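Crov588 (Cafeteriavirus, PDB 6NYR) is of unknown function but folds as a circular leucine-rich-repeat protein built from successive FNIP repeats. Local coordinates at residues Y189-R194 / H211-W216; T232-G237 / N251-L256; L586-S591 / L608-R613; L652-G657 / I675-K680. All coordinates share one frame; numbering follows the deposited sequence. Where two conformers were deposited one is given.

Interaction 1: residues Y189-R194 / H211-W216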
# COMPACT_ATOMS: atom_id res chain seq x y z
N TYR A 189 27.25 -4.31 0.17
CA TYR A 189 26.02 -5.05 0.45
C TYR A 189 26.26 -6.52 0.15
O TYR A 189 26.63 -6.87 -0.98
CB TYR A 189 24.85 -4.52 -0.39
CG TYR A 189 24.28 -3.19 0.04
CD1 TYR A 189 25.08 -2.06 0.15
CD2 TYR A 189 22.93 -3.06 0.32
CE1 TYR A 189 24.56 -0.84 0.54
CE2 TYR A 189 22.39 -1.84 0.71
CZ TYR A 189 23.21 -0.74 0.82
OH TYR A 189 22.68 0.47 1.21
N LEU A 190 26.04 -7.38 1.14
CA LEU A 190 26.15 -8.83 0.96
C LEU A 190 24.88 -9.47 1.49
O LEU A 190 24.50 -9.25 2.64
CB LEU A 190 27.38 -9.39 1.68
CG LEU A 190 27.59 -10.91 1.61
CD1 LEU A 190 27.61 -11.41 0.17
CD2 LEU A 190 28.88 -11.32 2.33
N GLU A 191 24.21 -10.25 0.64
CA GLU A 191 23.02 -10.98 1.03
C GLU A 191 23.16 -12.45 0.68
O GLU A 191 23.34 -12.80 -0.49
CB GLU A 191 21.76 -10.41 0.36
CG GLU A 191 20.50 -11.15 0.80
CD GLU A 191 19.22 -10.50 0.32
OE1 GLU A 191 19.28 -9.36 -0.20
OE2 GLU A 191 18.16 -11.14 0.46
N PHE A 192 23.09 -13.31 1.69
CA PHE A 192 23.02 -14.75 1.49
C PHE A 192 21.57 -15.20 1.39
O PHE A 192 20.65 -14.56 1.92
CB PHE A 192 23.72 -15.49 2.63
CG PHE A 192 25.21 -15.35 2.62
CD1 PHE A 192 25.97 -16.02 1.68
CD2 PHE A 192 25.84 -14.54 3.55
CE1 PHE A 192 27.34 -15.88 1.67
CE2 PHE A 192 27.21 -14.40 3.54
CZ PHE A 192 27.96 -15.07 2.60
N GLY A 193 21.37 -16.33 0.71
CA GLY A 193 20.05 -16.86 0.46
C GLY A 193 19.68 -17.97 1.43
O GLY A 193 20.33 -18.22 2.44
N ARG A 194 18.60 -18.67 1.07
CA ARG A 194 17.98 -19.65 1.97
C ARG A 194 19.01 -20.60 2.58
O ARG A 194 19.12 -20.71 3.81
CB ARG A 194 16.94 -20.46 1.20
CG ARG A 194 15.84 -21.07 2.04
CD ARG A 194 14.87 -21.86 1.17
NE ARG A 194 15.60 -22.88 0.41
CZ ARG A 194 15.07 -23.64 -0.55
NH1 ARG A 194 13.80 -23.50 -0.87
NH2 ARG A 194 15.82 -24.54 -1.17
N HIS A 211 26.27 -3.62 4.95
CA HIS A 211 24.99 -4.30 5.11
C HIS A 211 25.22 -5.80 4.93
O HIS A 211 25.70 -6.23 3.88
CB HIS A 211 23.96 -3.82 4.08
CG HIS A 211 23.44 -2.44 4.33
ND1 HIS A 211 24.25 -1.32 4.30
CD2 HIS A 211 22.19 -1.99 4.58
CE1 HIS A 211 23.52 -0.25 4.54
NE2 HIS A 211 22.27 -0.63 4.72
N LEU A 212 24.86 -6.58 5.95
CA LEU A 212 25.02 -8.03 5.91
C LEU A 212 23.70 -8.67 6.28
O LEU A 212 23.17 -8.44 7.38
CB LEU A 212 26.13 -8.50 6.87
CG LEU A 212 26.34 -10.01 6.97
CD1 LEU A 212 26.68 -10.60 5.61
CD2 LEU A 212 27.43 -10.34 7.98
N THR A 213 23.16 -9.49 5.38
CA THR A 213 21.89 -10.17 5.57
C THR A 213 22.10 -11.67 5.40
O THR A 213 22.64 -12.11 4.38
CB THR A 213 20.84 -9.69 4.55
OG1 THR A 213 20.64 -8.28 4.70
CG2 THR A 213 19.52 -10.42 4.75
N PHE A 214 21.69 -12.44 6.41
CA PHE A 214 21.68 -13.90 6.32
C PHE A 214 20.28 -14.40 5.98
O PHE A 214 19.29 -13.67 6.09
CB PHE A 214 22.17 -14.56 7.62
CG PHE A 214 23.61 -14.31 7.91
CD1 PHE A 214 24.60 -14.95 7.18
CD2 PHE A 214 23.99 -13.44 8.92
CE1 PHE A 214 25.94 -14.71 7.44
CE2 PHE A 214 25.32 -13.21 9.20
CZ PHE A 214 26.30 -13.84 8.45
N GLY A 215 20.22 -15.66 5.59
CA GLY A 215 18.97 -16.29 5.21
C GLY A 215 18.53 -17.42 6.11
O GLY A 215 19.11 -17.67 7.17
N TRP A 216 17.53 -18.16 5.64
CA TRP A 216 16.81 -19.14 6.43
C TRP A 216 17.71 -20.04 7.27
O TRP A 216 17.55 -20.12 8.49
CB TRP A 216 15.95 -19.98 5.48
CG TRP A 216 14.95 -20.91 6.08
CD1 TRP A 216 15.19 -22.11 6.66
CD2 TRP A 216 13.53 -20.72 6.10
NE1 TRP A 216 14.01 -22.68 7.07
CE2 TRP A 216 12.98 -21.85 6.74
CE3 TRP A 216 12.68 -19.71 5.66
CZ2 TRP A 216 11.61 -21.99 6.94
CZ3 TRP A 216 11.32 -19.85 5.86
CH2 TRP A 216 10.79 -20.98 6.49
O HOH W 1 22.48 -7.06 3.10

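Interaction 2: residues T232-G237 / N251-L256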
# COMPACT_ATOMS: atom_id res chain seq x y z
N THR A 232 27.14 -1.45 9.44
CA THR A 232 26.08 -0.71 10.12
C THR A 232 24.76 -1.47 10.20
O THR A 232 23.96 -1.18 11.09
CB THR A 232 25.82 0.63 9.40
OG1 THR A 232 25.25 0.37 8.11
CG2 THR A 232 27.13 1.39 9.23
N TYR A 233 24.53 -2.42 9.30
CA TYR A 233 23.27 -3.14 9.20
C TYR A 233 23.56 -4.63 9.26
O TYR A 233 24.39 -5.14 8.49
CB TYR A 233 22.54 -2.78 7.89
CG TYR A 233 21.21 -3.47 7.71
CD1 TYR A 233 21.14 -4.80 7.31
CD2 TYR A 233 20.01 -2.80 7.93
CE1 TYR A 233 19.93 -5.44 7.14
CE2 TYR A 233 18.79 -3.43 7.76
CZ TYR A 233 18.76 -4.75 7.36
OH TYR A 233 17.55 -5.40 7.19
N LEU A 234 22.89 -5.33 10.17
CA LEU A 234 23.05 -6.78 10.33
C LEU A 234 21.68 -7.41 10.54
O LEU A 234 21.00 -7.09 11.51
CB LEU A 234 23.99 -7.11 11.50
CG LEU A 234 24.26 -8.58 11.81
CD1 LEU A 234 24.88 -9.27 10.61
CD2 LEU A 234 25.16 -8.70 13.03
N GLU A 235 21.30 -8.30 9.63
CA GLU A 235 20.02 -9.00 9.70
C GLU A 235 20.25 -10.50 9.63
O GLU A 235 20.76 -11.00 8.62
CB GLU A 235 19.09 -8.56 8.56
CG GLU A 235 17.80 -9.37 8.47
CD GLU A 235 16.91 -8.95 7.32
OE1 GLU A 235 17.13 -7.85 6.77
OE2 GLU A 235 15.99 -9.71 6.97
N PHE A 236 19.86 -11.21 10.68
CA PHE A 236 19.97 -12.66 10.70
C PHE A 236 18.72 -13.31 10.09
O PHE A 236 17.68 -12.68 9.93
CB PHE A 236 20.18 -13.20 12.12
CG PHE A 236 21.52 -12.87 12.69
CD1 PHE A 236 22.65 -13.50 12.23
CD2 PHE A 236 21.64 -11.94 13.71
CE1 PHE A 236 23.89 -13.19 12.75
CE2 PHE A 236 22.87 -11.63 14.24
CZ PHE A 236 24.00 -12.26 13.76
N GLY A 237 18.84 -14.60 9.78
CA GLY A 237 17.77 -15.35 9.19
C GLY A 237 17.00 -16.19 10.20
O GLY A 237 17.22 -16.11 11.41
N ASN A 251 31.56 -1.87 16.55
CA ASN A 251 31.18 -0.63 17.23
C ASN A 251 30.56 0.40 16.31
O ASN A 251 30.34 1.54 16.74
CB ASN A 251 32.42 -0.07 17.92
CG ASN A 251 32.80 -0.84 19.18
OD1 ASN A 251 31.93 -1.25 19.95
ND2 ASN A 251 34.09 -1.07 19.37
N SER A 252 30.28 0.03 15.06
CA SER A 252 29.65 0.90 14.09
C SER A 252 28.21 0.53 13.79
O SER A 252 27.53 1.24 13.04
CB SER A 252 30.47 0.88 12.79
OG SER A 252 30.89 -0.44 12.49
N LEU A 253 27.72 -0.57 14.36
CA LEU A 253 26.41 -1.11 14.01
C LEU A 253 25.28 -0.19 14.48
O LEU A 253 25.26 0.24 15.64
CB LEU A 253 26.25 -2.50 14.62
CG LEU A 253 25.27 -3.48 13.99
CD1 LEU A 253 25.62 -3.81 12.57
CD2 LEU A 253 25.22 -4.75 14.86
N THR A 254 24.35 0.11 13.57
CA THR A 254 23.18 0.91 13.90
C THR A 254 21.86 0.15 13.83
O THR A 254 20.93 0.50 14.55
CB THR A 254 23.09 2.13 12.97
OG1 THR A 254 22.99 1.69 11.61
CG2 THR A 254 24.31 3.02 13.13
N TYR A 255 21.75 -0.86 12.97
CA TYR A 255 20.54 -1.66 12.84
C TYR A 255 20.88 -3.13 13.08
O TYR A 255 21.78 -3.68 12.44
CB TYR A 255 19.92 -1.51 11.44
CG TYR A 255 19.19 -0.21 11.20
CD1 TYR A 255 19.85 1.01 11.29
CD2 TYR A 255 17.84 -0.19 10.85
CE1 TYR A 255 19.19 2.20 11.06
CE2 TYR A 255 17.17 0.99 10.62
CZ TYR A 255 17.85 2.19 10.73
OH TYR A 255 17.19 3.37 10.50
N LEU A 256 20.14 -3.77 13.99
CA LEU A 256 20.32 -5.18 14.31
C LEU A 256 18.96 -5.86 14.30
O LEU A 256 18.06 -5.46 15.04
CB LEU A 256 20.99 -5.36 15.68
CG LEU A 256 21.12 -6.79 16.20
CD1 LEU A 256 22.14 -7.58 15.38
CD2 LEU A 256 21.49 -6.83 17.68

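Interaction 3: residues L586-S591 / L608-R613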
# COMPACT_ATOMS: atom_id res chain seq x y z
N LEU A 586 -21.54 11.94 -14.15
CA LEU A 586 -22.75 11.16 -13.90
C LEU A 586 -22.48 9.69 -14.12
O LEU A 586 -21.95 9.30 -15.17
CB LEU A 586 -23.89 11.63 -14.81
CG LEU A 586 -25.22 10.88 -14.74
CD1 LEU A 586 -25.83 10.97 -13.36
CD2 LEU A 586 -26.18 11.43 -15.80
N THR A 587 -22.83 8.86 -13.13
CA THR A 587 -22.65 7.42 -13.22
C THR A 587 -23.96 6.73 -12.85
O THR A 587 -24.46 6.91 -11.73
CB THR A 587 -21.52 6.94 -12.30
OG1 THR A 587 -20.27 7.47 -12.75
CG2 THR A 587 -21.46 5.41 -12.27
N PHE A 588 -24.49 5.92 -13.76
CA PHE A 588 -25.64 5.09 -13.48
C PHE A 588 -25.20 3.73 -12.95
O PHE A 588 -24.13 3.22 -13.28
CB PHE A 588 -26.50 4.88 -14.73
CG PHE A 588 -27.18 6.13 -15.21
CD1 PHE A 588 -28.31 6.61 -14.57
CD2 PHE A 588 -26.70 6.82 -16.31
CE1 PHE A 588 -28.94 7.75 -15.01
CE2 PHE A 588 -27.33 7.96 -16.76
CZ PHE A 588 -28.45 8.43 -16.11
N GLY A 589 -26.06 3.13 -12.12
CA GLY A 589 -25.78 1.84 -11.54
C GLY A 589 -26.15 0.69 -12.46
O GLY A 589 -26.59 0.86 -13.60
N THR A 590 -26.01 -0.52 -11.92
CA THR A 590 -26.08 -1.73 -12.74
C THR A 590 -27.39 -1.82 -13.53
O THR A 590 -27.38 -2.18 -14.71
CB THR A 590 -25.91 -2.97 -11.86
OG1 THR A 590 -26.92 -2.99 -10.84
CG2 THR A 590 -24.53 -2.99 -11.20
N SER A 591 -28.52 -1.50 -12.90
CA SER A 591 -29.81 -1.87 -13.44
C SER A 591 -30.54 -0.75 -14.17
O SER A 591 -31.65 -0.97 -14.66
CB SER A 591 -30.72 -2.42 -12.32
OG SER A 591 -31.26 -1.37 -11.54
N LEU A 608 -19.67 10.59 -18.51
CA LEU A 608 -20.93 9.86 -18.48
C LEU A 608 -20.65 8.37 -18.48
O LEU A 608 -19.93 7.87 -19.36
CB LEU A 608 -21.80 10.23 -19.68
CG LEU A 608 -23.20 9.61 -19.72
CD1 LEU A 608 -23.94 9.94 -18.44
CD2 LEU A 608 -23.95 10.13 -20.94
N THR A 609 -21.19 7.66 -17.49
CA THR A 609 -21.01 6.22 -17.39
C THR A 609 -22.36 5.56 -17.21
O THR A 609 -23.04 5.79 -16.20
CB THR A 609 -20.07 5.86 -16.23
OG1 THR A 609 -18.79 6.47 -16.44
CG2 THR A 609 -19.89 4.35 -16.14
N PHE A 610 -22.75 4.73 -18.17
CA PHE A 610 -23.90 3.86 -18.05
C PHE A 610 -23.48 2.54 -17.40
O PHE A 610 -22.32 2.13 -17.48
CB PHE A 610 -24.54 3.60 -19.42
CG PHE A 610 -25.06 4.84 -20.07
CD1 PHE A 610 -26.32 5.33 -19.76
CD2 PHE A 610 -24.29 5.53 -21.00
CE1 PHE A 610 -26.80 6.48 -20.37
CE2 PHE A 610 -24.76 6.68 -21.60
CZ PHE A 610 -26.02 7.15 -21.28
N GLY A 611 -24.44 1.89 -16.75
CA GLY A 611 -24.19 0.66 -16.02
C GLY A 611 -24.37 -0.59 -16.86
O GLY A 611 -24.46 -0.55 -18.09
N LEU A 612 -24.47 -1.73 -16.16
CA LEU A 612 -24.39 -3.03 -16.82
C LEU A 612 -25.53 -3.23 -17.81
O LEU A 612 -25.30 -3.67 -18.95
CB LEU A 612 -24.39 -4.14 -15.77
CG LEU A 612 -24.16 -5.58 -16.23
CD1 LEU A 612 -23.59 -6.42 -15.08
CD2 LEU A 612 -25.43 -6.23 -16.75
N ARG A 613 -26.75 -2.92 -17.41
CA ARG A 613 -27.93 -3.32 -18.16
C ARG A 613 -28.44 -2.28 -19.14
O ARG A 613 -29.40 -2.56 -19.87
CB ARG A 613 -29.06 -3.70 -17.18
CG ARG A 613 -28.75 -4.94 -16.35
CD ARG A 613 -29.89 -5.33 -15.42
NE ARG A 613 -29.70 -6.67 -14.87
CZ ARG A 613 -29.94 -7.79 -15.54
NH1 ARG A 613 -30.38 -7.74 -16.79
NH2 ARG A 613 -29.74 -8.97 -14.97
O HOH W 2 -18.54 9.45 -14.76

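Interaction 4: residues L652-G657 / I675-K680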
# COMPACT_ATOMS: atom_id res chain seq x y z
N LEU A 652 -14.09 6.67 -25.88
CA LEU A 652 -15.29 5.85 -25.87
C LEU A 652 -14.93 4.48 -25.31
O LEU A 652 -14.06 3.79 -25.86
CB LEU A 652 -15.88 5.72 -27.27
CG LEU A 652 -17.03 4.73 -27.45
CD1 LEU A 652 -18.21 5.11 -26.56
CD2 LEU A 652 -17.46 4.67 -28.91
N LYS A 653 -15.58 4.09 -24.22
CA LYS A 653 -15.34 2.81 -23.56
C LYS A 653 -16.46 1.84 -23.90
O LYS A 653 -17.64 2.13 -23.66
CB LYS A 653 -15.24 3.01 -22.05
CG LYS A 653 -14.98 1.74 -21.26
CD LYS A 653 -13.52 1.33 -21.27
CE LYS A 653 -12.77 2.01 -20.14
NZ LYS A 653 -12.97 1.30 -18.83
N ILE A 654 -16.09 0.66 -24.41
CA ILE A 654 -17.03 -0.25 -25.06
C ILE A 654 -16.67 -1.69 -24.71
O ILE A 654 -15.51 -2.03 -24.50
CB ILE A 654 -17.02 -0.04 -26.59
CG1 ILE A 654 -17.83 1.21 -26.97
CG2 ILE A 654 -17.53 -1.26 -27.33
CD1 ILE A 654 -19.26 1.20 -26.48
N TYR A 655 -17.70 -2.54 -24.64
CA TYR A 655 -17.48 -3.97 -24.49
C TYR A 655 -17.01 -4.53 -25.83
O TYR A 655 -17.69 -4.36 -26.85
CB TYR A 655 -18.76 -4.67 -24.04
CG TYR A 655 -18.62 -6.18 -23.91
CD1 TYR A 655 -17.51 -6.75 -23.31
CD2 TYR A 655 -19.62 -7.03 -24.38
CE1 TYR A 655 -17.38 -8.12 -23.20
CE2 TYR A 655 -19.50 -8.40 -24.26
CZ TYR A 655 -18.38 -8.94 -23.67
OH TYR A 655 -18.25 -10.31 -23.55
N TYR A 656 -15.85 -5.18 -25.83
CA TYR A 656 -15.31 -5.73 -27.07
C TYR A 656 -16.32 -6.61 -27.79
O TYR A 656 -16.48 -6.51 -29.01
CB TYR A 656 -14.04 -6.53 -26.76
CG TYR A 656 -13.29 -6.97 -27.99
CD1 TYR A 656 -12.43 -6.10 -28.64
CD2 TYR A 656 -13.43 -8.26 -28.49
CE1 TYR A 656 -11.74 -6.50 -29.77
CE2 TYR A 656 -12.74 -8.66 -29.62
CZ TYR A 656 -11.90 -7.77 -30.25
OH TYR A 656 -11.20 -8.17 -31.37
N GLY A 657 -17.02 -7.47 -27.05
CA GLY A 657 -17.90 -8.44 -27.67
C GLY A 657 -18.91 -7.85 -28.62
O GLY A 657 -19.34 -8.52 -29.56
N ILE A 675 -10.87 4.67 -28.71
CA ILE A 675 -11.81 3.63 -28.30
C ILE A 675 -11.10 2.69 -27.34
O ILE A 675 -10.06 2.11 -27.69
CB ILE A 675 -12.38 2.86 -29.50
CG1 ILE A 675 -13.24 3.78 -30.37
CG2 ILE A 675 -13.21 1.67 -29.02
CD1 ILE A 675 -13.46 3.26 -31.78
N GLU A 676 -11.66 2.53 -26.15
CA GLU A 676 -11.17 1.60 -25.15
C GLU A 676 -12.13 0.43 -25.03
O GLU A 676 -13.34 0.63 -24.84
CB GLU A 676 -11.02 2.29 -23.79
CG GLU A 676 -9.81 3.21 -23.69
CD GLU A 676 -9.71 3.91 -22.34
OE1 GLU A 676 -10.37 3.46 -21.39
OE2 GLU A 676 -8.97 4.91 -22.25
N TYR A 677 -11.61 -0.79 -25.13
CA TYR A 677 -12.43 -1.99 -25.01
C TYR A 677 -12.23 -2.61 -23.63
O TYR A 677 -11.17 -2.47 -23.01
CB TYR A 677 -12.09 -3.02 -26.09
CG TYR A 677 -12.34 -2.55 -27.50
CD1 TYR A 677 -13.62 -2.20 -27.92
CD2 TYR A 677 -11.31 -2.47 -28.43
CE1 TYR A 677 -13.86 -1.76 -29.21
CE2 TYR A 677 -11.54 -2.04 -29.72
CZ TYR A 677 -12.82 -1.69 -30.10
OH TYR A 677 -13.05 -1.26 -31.39
N PHE A 678 -13.27 -3.28 -23.14
CA PHE A 678 -13.17 -4.08 -21.93
C PHE A 678 -13.74 -5.47 -22.18
O PHE A 678 -14.46 -5.71 -23.16
CB PHE A 678 -13.87 -3.42 -20.72
CG PHE A 678 -15.35 -3.23 -20.88
CD1 PHE A 678 -16.24 -4.23 -20.54
CD2 PHE A 678 -15.85 -2.02 -21.34
CE1 PHE A 678 -17.60 -4.05 -20.68
CE2 PHE A 678 -17.21 -1.83 -21.48
CZ PHE A 678 -18.09 -2.84 -21.15
N ASN A 679 -13.37 -6.39 -21.30
CA ASN A 679 -13.76 -7.79 -21.38
C ASN A 679 -14.69 -8.14 -20.22
O ASN A 679 -14.95 -7.33 -19.32
CB ASN A 679 -12.53 -8.71 -21.33
CG ASN A 679 -11.78 -8.76 -22.63
OD1 ASN A 679 -10.61 -8.39 -22.70
ND2 ASN A 679 -12.44 -9.23 -23.68
N LYS A 680 -15.18 -9.39 -20.23
CA LYS A 680 -15.86 -9.96 -19.08
C LYS A 680 -14.88 -10.70 -18.16
O LYS A 680 -15.17 -10.85 -16.97
CB LYS A 680 -16.97 -10.92 -19.53
CG LYS A 680 -16.60 -11.90 -20.63
CD LYS A 680 -16.08 -13.23 -20.11
CE LYS A 680 -16.32 -14.35 -21.12
NZ LYS A 680 -15.74 -15.65 -20.70

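Interaction 1: residues Y189-R194 / H211-W216
Tyr189, in the modelled conformer of two, and His211 lie side by side on neighbouring parallel strands of the leucine-rich-repeat solenoid, at equivalent positions one turn of 22 residues apart. The histidine can be followed outward. Its CB sits over the tyrosine face, 4.1 Å from the centroid of the Tyr189 ring, a CH-pi contact. CG and CD2 then meet Tyr189 CE2, ND1 faces Tyr189 CZ at 3.7 Å, and at the tip CE1 and NE2 both face Tyr189 OH, CE1 at 3.5 Å. Tyr189 and His211 each hold CG anti to the carbonyl carbon (chi1 -75° and -72°), which turns the rings alike into an offset stack, planes 7° apart. His167 stacks on Tyr189 and Tyr233 meets His211, so the aromatic row runs on in both directions.

On the other face, Leu212 CD1 packs alongside Leu190 at 4.0 Å from its CD2, and Phe192 and Phe214 run rim to rim, with Phe196 and Phe218 stacked on them. Three nearly straight backbone bonds join the turns: Leu190 N to His211 O, Thr213 N to Leu190 O and Phe192 N to Thr213 O. A water adds a bridge, donating to Leu190 O at 3.0 Å and lying 2.7 Å from Thr213 OG1.

Interaction 2: residues T232-G237 / N251-L256
A turn leading into a parallel strand of the leucine-rich-repeat solenoid meets the start of the preceding strand here, and Thr232 O is where the two converge. This carbonyl oxygen accepts from two backbone groups of the next turn. Tyr255 N, 2.9 Å from Thr232 O, approaches almost straight down the carbonyl, whereas Thr254 N, 2.8 Å from Thr232 O, comes in bent, at a C=O...N angle of 131°. Thr254 OG1 also lies 3.1 Å from Thr232 O, placed there by a first torsion (chi1 59°) that sets the hydroxyl between the backbone N and the carbonyl carbon. Leu253 closes in on the same peptide from the apolar side: its CD1 packs 3.4 Å from Thr232 C and also touches Leu234 CB.

From this point the strands run in register, Tyr233 beside Tyr255 and Leu234 beside Leu256, with Leu234 N bonded to Tyr255 O. The repeat pattern of the FNIP family is plain in the leucines, which fill the solenoid core: Leu256 CD1 packs alongside Leu234, 4.0 Å from its CD2, and also touches Phe236 CE2. On the face carrying the tyrosines the two rings part. The Tyr233 ring swings anti to its backbone N (chi1 -179°) and extends along its own strand, where its OH is modelled very close to Glu235 OE1 (2.5 Å, a length to be treated with caution), on the anti side but out of the carboxylate plane. Tyr255 instead turns its ring beside its backbone N, toward His277 of the following strand, with which it stacks. The tyrosine side chains meet obliquely, Tyr233 CD2 3.7 Å from Tyr255 CB.

Interaction 3: residues L586-S591 / L608-R613
Phe588 and Phe610 lie alongside each other on the buried side of two successive leucine-rich-repeat turns, pointing the same way, and form the tight half of this contact. Their planes are 13° apart but slid so far that the rings barely overlap; CD2 of Phe588 meets CD1 of Phe610 at 3.8 Å. Beside them Leu608 CD1 nestles against CB, CG and CD2 of Leu586, the last at 3.8 Å, and also touches the Phe588 ring. Both leucines hold CG anti to the backbone N, and this shared rotamer points them into the core in parallel. Phe592 and Phe614 stack on the two phenylalanines, while Ile574 and Ile596 pack on them from the loops.

The opposite face is looser. Thr587 and Thr609 stand side by side with Thr587 OG1 3.8 Å from Thr609 CB, and a water joins their hydroxyls through weak bonds. Beyond the strands Arg613 stretches its extended chain past Ser591, resting its CB and CG on Thr590 O, the first at 3.4 Å. The hydroxyls of Thr590 and Ser591 turn away to Pro568 O of the preceding turn.

The backbone stitches both halves together. Thr609 N binds Leu586 O, Phe588 N binds Thr609 O at 2.8 Å, and past the strand ends Arg613 N returns to Thr590 O at 2.9 Å. Between these bonds Gly611 CA makes a CA-H...O contact with Gly589 O at 3.4 Å. Cohesion between the turns therefore comes from backbone bonds and a leucine–phenylalanine core, while the threonine face contributes little direct polar bonding.

Interaction 4: residues L652-G657 / I675-K680
Strands 652-655 and 675-678 run parallel with a 30° twist between their axes, joined by four backbone bonds: Glu676 N to Leu652 O, Ile654 N to Glu676 O, Phe678 N to Ile654 O and Tyr656 N to Phe678 O. Phe678 is the residue most covered by the other segment. Its CG sits between the backbone N and the carbonyl carbon (chi1 62°), which folds the ring back over the neighbouring strand; one face lies over Tyr655 CA, and CZ is 3.5 Å from Tyr655 CB. At the edge of the same ring rests Lys653 CG, 3.9 Å from Phe678 CD2. The lysine then curls through three bends, bringing its CE to 3.1 Å from Glu676 OE1. Its NZ, however, remains 4.2 Å from Glu676 OE1, beyond a salt bridge.

This pair ends the run of parallel strands that lines the leucine-rich-repeat ring, with helix 659-662 in the connection between the two strands. Residues near the N terminus cover part of it: Glu2 touches Tyr656 and Tyr677, and Met1 touches Asn679.

On the face opposite Phe678, Tyr656 presents its edge to Tyr677 in a T-shaped pair, planes at 90° and Tyr656 CD1 3.7 Å from Tyr677 CG. Ile675 CG2 covers the other face of the Tyr677 ring, and Ile654 CG2 approaches Tyr677 CD1 at 4.1 Å.

How the interactions relate
From the N terminus, interaction 1 is the first of the four met along the chain and closes the loop between 194 and 211. Interaction 2 follows in series one turn later and touches it directly: strands 211-213 and 233-235 are neighbours, with Phe214 against Phe236. After a long run of further repeats the chain reaches interaction 3, on the opposite side of the chain's centre, about 53 Å from interaction 1 between centres. Interaction 4 closes the last loop, its centre about 15 Å from that of interaction 3, and its segments meet the N-terminal residues. None of the four nests within or crosses another. Each joins consecutive turns, and the last lies where the two chain ends meet to complete the circle.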